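Local coordinates for protein histone-lysine N-methyltransferase, H3 lysine-9 specific SUVH6 (Arabidopsis thaliana, PDB 6A5K) that probably places the H3K9 methyl mark on histone H3 with S-adenosylmethionine as methyl donor, and probably reads non-CG DNA methylation through its SRA domain, at residues A[276-288]-A[467-479]. The protein carries 1 engineered substitution. Sequence-based numbering, arbitrary orientation.
Sequences LIYPDWCRPVPPK and LYDHEDSRIPHVM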
loop_
_atom_site.group_PDB
_atom_site.type_symbol
_atom_site.label_atom_id
_atom_site.label_comp_id
_atom_site.label_asym_id
_atom_site.label_seq_id
_atom_site.Cartn_x
_atom_site.Cartn_y
_atom_site.Cartn_z
ATOM N N LEU A 276 10.274 11.086 -20.330
ATOM C CA LEU A 276 11.630 11.426 -19.925
ATOM C C LEU A 276 12.325 12.252 -20.998
ATOM O O LEU A 276 12.131 12.031 -22.196
ATOM C CB LEU A 276 12.441 10.163 -19.633
ATOM C CG LEU A 276 12.136 9.445 -18.321
ATOM C CD1 LEU A 276 12.862 8.107 -18.283
ATOM C CD2 LEU A 276 12.543 10.321 -17.143
ATOM N N ILE A 277 13.124 13.216 -20.563
ATOM C CA ILE A 277 13.925 13.996 -21.491
ATOM C C ILE A 277 15.376 13.549 -21.396
ATOM O O ILE A 277 16.019 13.705 -20.357
ATOM C CB ILE A 277 13.802 15.497 -21.213
ATOM C CG1 ILE A 277 12.328 15.904 -21.257
ATOM C CG2 ILE A 277 14.646 16.306 -22.207
ATOM C CD1 ILE A 277 12.064 17.275 -20.711
ATOM N N TYR A 278 15.870 12.969 -22.484
ATOM C CA TYR A 278 17.225 12.442 -22.533
ATOM C C TYR A 278 18.185 13.462 -23.117
ATOM O O TYR A 278 17.806 14.251 -23.984
ATOM C CB TYR A 278 17.280 11.164 -23.377
ATOM C CG TYR A 278 16.607 9.949 -22.772
ATOM C CD1 TYR A 278 17.276 9.139 -21.863
ATOM C CD2 TYR A 278 15.310 9.601 -23.127
ATOM C CE1 TYR A 278 16.666 8.023 -21.314
ATOM C CE2 TYR A 278 14.693 8.488 -22.585
ATOM C CZ TYR A 278 15.375 7.703 -21.678
ATOM O OH TYR A 278 14.766 6.593 -21.132
ATOM N N PRO A 279 19.438 13.457 -22.643
ATOM C CA PRO A 279 20.460 14.115 -23.457
ATOM C C PRO A 279 20.593 13.333 -24.760
ATOM O O PRO A 279 20.190 12.169 -24.810
ATOM C CB PRO A 279 21.731 14.021 -22.600
ATOM C CG PRO A 279 21.245 13.710 -21.209
ATOM C CD PRO A 279 19.988 12.914 -21.391
ATOM N N ASP A 280 21.142 13.951 -25.798
ATOM C CA ASP A 280 21.197 13.298 -27.100
ATOM C C ASP A 280 22.164 12.111 -27.114
ATOM O O ASP A 280 21.900 11.096 -27.764
ATOM C CB ASP A 280 21.568 14.309 -28.178
ATOM C CG ASP A 280 20.602 15.478 -28.228
ATOM O OD1 ASP A 280 19.381 15.240 -28.106
ATOM O OD2 ASP A 280 21.053 16.633 -28.396
ATOM N N TRP A 281 23.263 12.219 -26.372
ATOM C CA TRP A 281 24.249 11.144 -26.335
ATOM C C TRP A 281 23.813 10.008 -25.412
ATOM O O TRP A 281 24.582 9.082 -25.162
ATOM C CB TRP A 281 25.621 11.680 -25.906
ATOM C CG TRP A 281 25.675 12.172 -24.491
ATOM C CD1 TRP A 281 26.040 11.455 -23.386
ATOM C CD2 TRP A 281 25.364 13.490 -24.029
ATOM N NE1 TRP A 281 25.969 12.245 -22.263
ATOM C CE2 TRP A 281 25.556 13.500 -22.631
ATOM C CE3 TRP A 281 24.940 14.664 -24.659
ATOM C CZ2 TRP A 281 25.336 14.637 -21.854
ATOM C CZ3 TRP A 281 24.723 15.792 -23.886
ATOM C CH2 TRP A 281 24.923 15.771 -22.499
ATOM N N CYS A 282 22.580 10.082 -24.914
ATOM C CA CYS A 282 22.040 9.043 -24.042
ATOM C C CYS A 282 20.722 8.477 -24.558
ATOM O O CYS A 282 20.020 7.779 -23.828
ATOM C CB CYS A 282 21.834 9.579 -22.621
ATOM S SG CYS A 282 23.323 10.217 -21.811
ATOM N N ARG A 283 20.381 8.777 -25.809
ATOM C CA ARG A 283 19.142 8.267 -26.394
ATOM C C ARG A 283 19.213 6.749 -26.584
ATOM O O ARG A 283 20.201 6.226 -27.102
ATOM C CB ARG A 283 18.845 8.967 -27.721
ATOM C CG ARG A 283 18.497 10.449 -27.560
ATOM C CD ARG A 283 17.132 10.784 -28.152
ATOM N NE ARG A 283 17.224 11.754 -29.240
ATOM C CZ ARG A 283 16.178 12.372 -29.781
ATOM N NH1 ARG A 283 14.954 12.121 -29.336
ATOM N NH2 ARG A 283 16.355 13.242 -30.767
ATOM N N PRO A 284 18.153 6.041 -26.161
ATOM C CA PRO A 284 18.075 4.576 -26.060
ATOM C C PRO A 284 18.584 3.785 -27.269
ATOM O O PRO A 284 18.186 4.027 -28.406
ATOM C CB PRO A 284 16.578 4.331 -25.863
ATOM C CG PRO A 284 16.116 5.531 -25.125
ATOM C CD PRO A 284 16.912 6.682 -25.690
ATOM N N VAL A 285 19.477 2.839 -26.989
ATOM C CA VAL A 285 19.893 1.809 -27.930
ATOM C C VAL A 285 18.926 0.636 -27.810
ATOM O O VAL A 285 18.581 0.254 -26.698
ATOM C CB VAL A 285 21.339 1.340 -27.637
ATOM C CG1 VAL A 285 21.680 0.055 -28.388
ATOM C CG2 VAL A 285 22.336 2.450 -27.951
ATOM N N PRO A 286 18.468 0.076 -28.946
ATOM C CA PRO A 286 17.509 -1.039 -28.908
ATOM C C PRO A 286 17.985 -2.194 -28.030
ATOM O O PRO A 286 19.073 -2.719 -28.254
ATOM C CB PRO A 286 17.411 -1.477 -30.374
ATOM C CG PRO A 286 17.813 -0.275 -31.158
ATOM C CD PRO A 286 18.827 0.451 -30.327
ATOM N N PRO A 287 17.177 -2.582 -27.030
ATOM C CA PRO A 287 17.569 -3.631 -26.085
ATOM C C PRO A 287 17.428 -5.019 -26.694
ATOM O O PRO A 287 16.809 -5.161 -27.748
ATOM C CB PRO A 287 16.582 -3.444 -24.929
ATOM C CG PRO A 287 15.346 -2.940 -25.600
ATOM C CD PRO A 287 15.819 -2.078 -26.758
ATOM N N LYS A 288 17.993 -6.028 -26.040
ATOM C CA LYS A 288 17.758 -7.404 -26.454
ATOM C C LYS A 288 16.319 -7.783 -26.121
ATOM O O LYS A 288 15.827 -7.483 -25.036
ATOM C CB LYS A 288 18.737 -8.360 -25.771
ATOM C CG LYS A 288 18.725 -9.767 -26.347
ATOM C CD LYS A 288 19.133 -10.803 -25.310
ATOM C CE LYS A 288 19.306 -12.176 -25.942
ATOM N NZ LYS A 288 18.117 -12.574 -26.746
ATOM N N LEU A 467 14.158 -1.447 -16.194
ATOM C CA LEU A 467 14.599 -1.293 -17.575
ATOM C C LEU A 467 13.634 -2.010 -18.512
ATOM O O LEU A 467 13.189 -3.119 -18.201
ATOM C CB LEU A 467 16.018 -1.843 -17.750
ATOM C CG LEU A 467 17.116 -1.066 -17.018
ATOM C CD1 LEU A 467 18.411 -1.870 -16.959
ATOM C CD2 LEU A 467 17.348 0.284 -17.699
ATOM N N TYR A 468 13.296 -1.386 -19.643
ATOM C CA TYR A 468 12.506 -2.082 -20.664
ATOM C C TYR A 468 12.722 -1.568 -22.092
ATOM O O TYR A 468 12.807 -2.370 -23.023
ATOM C CB TYR A 468 11.010 -2.032 -20.317
ATOM C CG TYR A 468 10.359 -0.668 -20.395
ATOM C CD1 TYR A 468 9.645 -0.282 -21.524
ATOM C CD2 TYR A 468 10.428 0.223 -19.331
ATOM C CE1 TYR A 468 9.038 0.959 -21.601
ATOM C CE2 TYR A 468 9.818 1.467 -19.400
ATOM C CZ TYR A 468 9.129 1.828 -20.539
ATOM O OH TYR A 468 8.521 3.062 -20.619
ATOM N N ASP A 469 12.809 -0.255 -22.283
ATOM C CA ASP A 469 12.985 0.277 -23.638
ATOM C C ASP A 469 14.456 0.473 -23.996
ATOM O O ASP A 469 14.776 0.931 -25.093
ATOM C CB ASP A 469 12.229 1.595 -23.814
ATOM C CG ASP A 469 12.655 2.655 -22.820
ATOM O OD1 ASP A 469 13.212 2.299 -21.758
ATOM O OD2 ASP A 469 12.428 3.851 -23.102
ATOM N N HIS A 470 15.336 0.128 -23.063
ATOM C CA HIS A 470 16.780 0.128 -23.287
ATOM C C HIS A 470 17.438 -0.652 -22.148
ATOM O O HIS A 470 16.771 -1.015 -21.179
ATOM C CB HIS A 470 17.339 1.558 -23.370
ATOM C CG HIS A 470 17.191 2.346 -22.103
ATOM N ND1 HIS A 470 17.978 2.128 -20.993
ATOM C CD2 HIS A 470 16.352 3.358 -21.774
ATOM C CE1 HIS A 470 17.627 2.965 -20.034
ATOM N NE2 HIS A 470 16.642 3.724 -20.481
ATOM N N GLU A 471 18.737 -0.905 -22.264
ATOM C CA GLU A 471 19.464 -1.657 -21.239
ATOM C C GLU A 471 20.556 -0.822 -20.577
ATOM O O GLU A 471 21.506 -1.363 -20.014
ATOM C CB GLU A 471 20.080 -2.920 -21.844
ATOM C CG GLU A 471 19.065 -3.888 -22.413
ATOM C CD GLU A 471 19.709 -4.991 -23.226
ATOM O OE1 GLU A 471 20.953 -5.098 -23.202
ATOM O OE2 GLU A 471 18.973 -5.749 -23.890
ATOM N N ASP A 472 20.420 0.497 -20.634
ATOM C CA ASP A 472 21.420 1.369 -20.041
ATOM C C ASP A 472 21.182 1.462 -18.532
ATOM O O ASP A 472 20.344 2.239 -18.066
ATOM C CB ASP A 472 21.386 2.753 -20.693
ATOM C CG ASP A 472 22.612 3.590 -20.356
ATOM O OD1 ASP A 472 23.205 3.383 -19.277
ATOM O OD2 ASP A 472 22.979 4.463 -21.168
ATOM N N SER A 473 21.927 0.658 -17.778
ATOM C CA SER A 473 21.752 0.561 -16.331
ATOM C C SER A 473 22.185 1.820 -15.582
ATOM O O SER A 473 21.906 1.971 -14.399
ATOM C CB SER A 473 22.522 -0.650 -15.798
ATOM O OG SER A 473 23.849 -0.654 -16.280
ATOM N N ARG A 474 22.878 2.722 -16.266
ATOM C CA ARG A 474 23.230 3.995 -15.655
ATOM C C ARG A 474 21.992 4.847 -15.443
ATOM O O ARG A 474 21.949 5.698 -14.550
ATOM C CB ARG A 474 24.216 4.769 -16.525
ATOM C CG ARG A 474 25.478 4.032 -16.884
ATOM C CD ARG A 474 26.286 4.889 -17.859
ATOM N NE ARG A 474 25.542 5.105 -19.098
ATOM C CZ ARG A 474 25.887 5.977 -20.042
ATOM N NH1 ARG A 474 26.976 6.731 -19.896
ATOM N NH2 ARG A 474 25.144 6.095 -21.135
ATOM N N ILE A 475 20.995 4.636 -16.295
ATOM C CA ILE A 475 19.806 5.479 -16.294
ATOM C C ILE A 475 18.517 4.659 -16.340
ATOM O O ILE A 475 17.723 4.773 -17.275
ATOM C CB ILE A 475 19.840 6.473 -17.471
ATOM C CG1 ILE A 475 20.181 5.751 -18.779
ATOM C CG2 ILE A 475 20.870 7.562 -17.201
ATOM C CD1 ILE A 475 19.883 6.556 -20.018
ATOM N N PRO A 476 18.295 3.830 -15.311
ATOM C CA PRO A 476 17.041 3.081 -15.271
ATOM C C PRO A 476 15.857 4.005 -15.025
ATOM O O PRO A 476 16.032 5.128 -14.533
ATOM C CB PRO A 476 17.248 2.126 -14.096
ATOM C CG PRO A 476 18.162 2.877 -13.180
ATOM C CD PRO A 476 19.109 3.605 -14.102
ATOM N N HIS A 477 14.665 3.543 -15.388
ATOM C CA HIS A 477 13.437 4.215 -14.994
ATOM C C HIS A 477 13.277 4.103 -13.485
ATOM O O HIS A 477 13.513 3.038 -12.911
ATOM C CB HIS A 477 12.225 3.603 -15.700
ATOM C CG HIS A 477 12.240 3.777 -17.183
ATOM N ND1 HIS A 477 11.733 4.896 -17.807
ATOM C CD2 HIS A 477 12.705 2.974 -18.172
ATOM C CE1 HIS A 477 11.889 4.779 -19.115
ATOM N NE2 HIS A 477 12.478 3.621 -19.360
ATOM N N VAL A 478 12.881 5.198 -12.841
ATOM C CA VAL A 478 12.614 5.157 -11.403
ATOM C C VAL A 478 11.110 4.999 -11.194
ATOM O O VAL A 478 10.336 5.919 -11.455
ATOM C CB VAL A 478 13.158 6.415 -10.700
ATOM C CG1 VAL A 478 12.709 6.475 -9.239
ATOM C CG2 VAL A 478 14.691 6.438 -10.803
HETATM N N MSE A 479 10.700 3.811 -10.753
HETATM C CA MSE A 479 9.284 3.475 -10.633
HETATM C C MSE A 479 8.908 3.289 -9.171
HETATM O O MSE A 479 9.550 2.512 -8.470
HETATM C CB MSE A 479 8.974 2.191 -11.408
HETATM C CG MSE A 479 9.493 2.198 -12.854
HETATM SE SE MSE A 479 8.658 3.630 -13.855
HETATM C CE MSE A 479 8.671 2.842 -15.647
HETATM O O HOH W 1 15.411 6.318 -18.278
HETATM O O HOH W 2 25.886 7.734 -23.497
HETATM O O HOH W 3 20.709 5.194 -23.010
HETATM O O HOH W 4 20.024 -0.350 -24.606
#
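Pro287 and His470 bring the two backbones together, their CA atoms 4.8 Å apart, whereas Leu276 and His477, at the other end, are separated by 8.9 Å. No strand pairing joins 276-288 to 467-479; waters bridge Cys282 O to Asp472 OD2 and Val285 O to Glu471 N. Pro287 lays CB against Glu471 CG and CG against Tyr468 O, the latter at 3.7 Å. Glu471 reaches past this ring with an extended side chain, and its OE2 accepts the Lys288 backbone N-H, modelled at a doubtfully short 2.4 Å; Lys309 makes a weak, long ion pair with the same oxygen. The contact thus joins a pre-SET loop, which runs on towards the zinc cluster, to the connection between SET-domain strands 461-467 and 477-482. Within that connection, a type I turn from Asp472 to Ile475 is clamped by Arg474, which grips the Asp472 carboxylate side-on through NE and NH2, both oxygens using syn lone pairs. Tyr278 enters beneath Pro284, whose CD sits over the ring centre, and meets Ile475 CD1 at its edge, 3.8 Å from CE1. Its hydroxyl lies near the His470 ring edge and shares a water with Ile475 O; that water lies over one face of His477. His470 ND1 takes the Asp472 N-H nearly in the ring plane. With CG anti to its carbonyl carbon (chi1 -64°), His477 directs NE2 to Asp469 OD1, a 2.8 Å bond in the imidazole plane but 35° out of the carboxylate plane, while ND1 bonds Glu381. Replacing His477 by an alanine would probably leave Asp469 and Glu381 without their shared partner and open a gap beside Leu276, whose CD1 approaches ND1 to 3.4 Å. Tyr468 CE2 packs on the opposite imidazole face from the water, offset toward the rim.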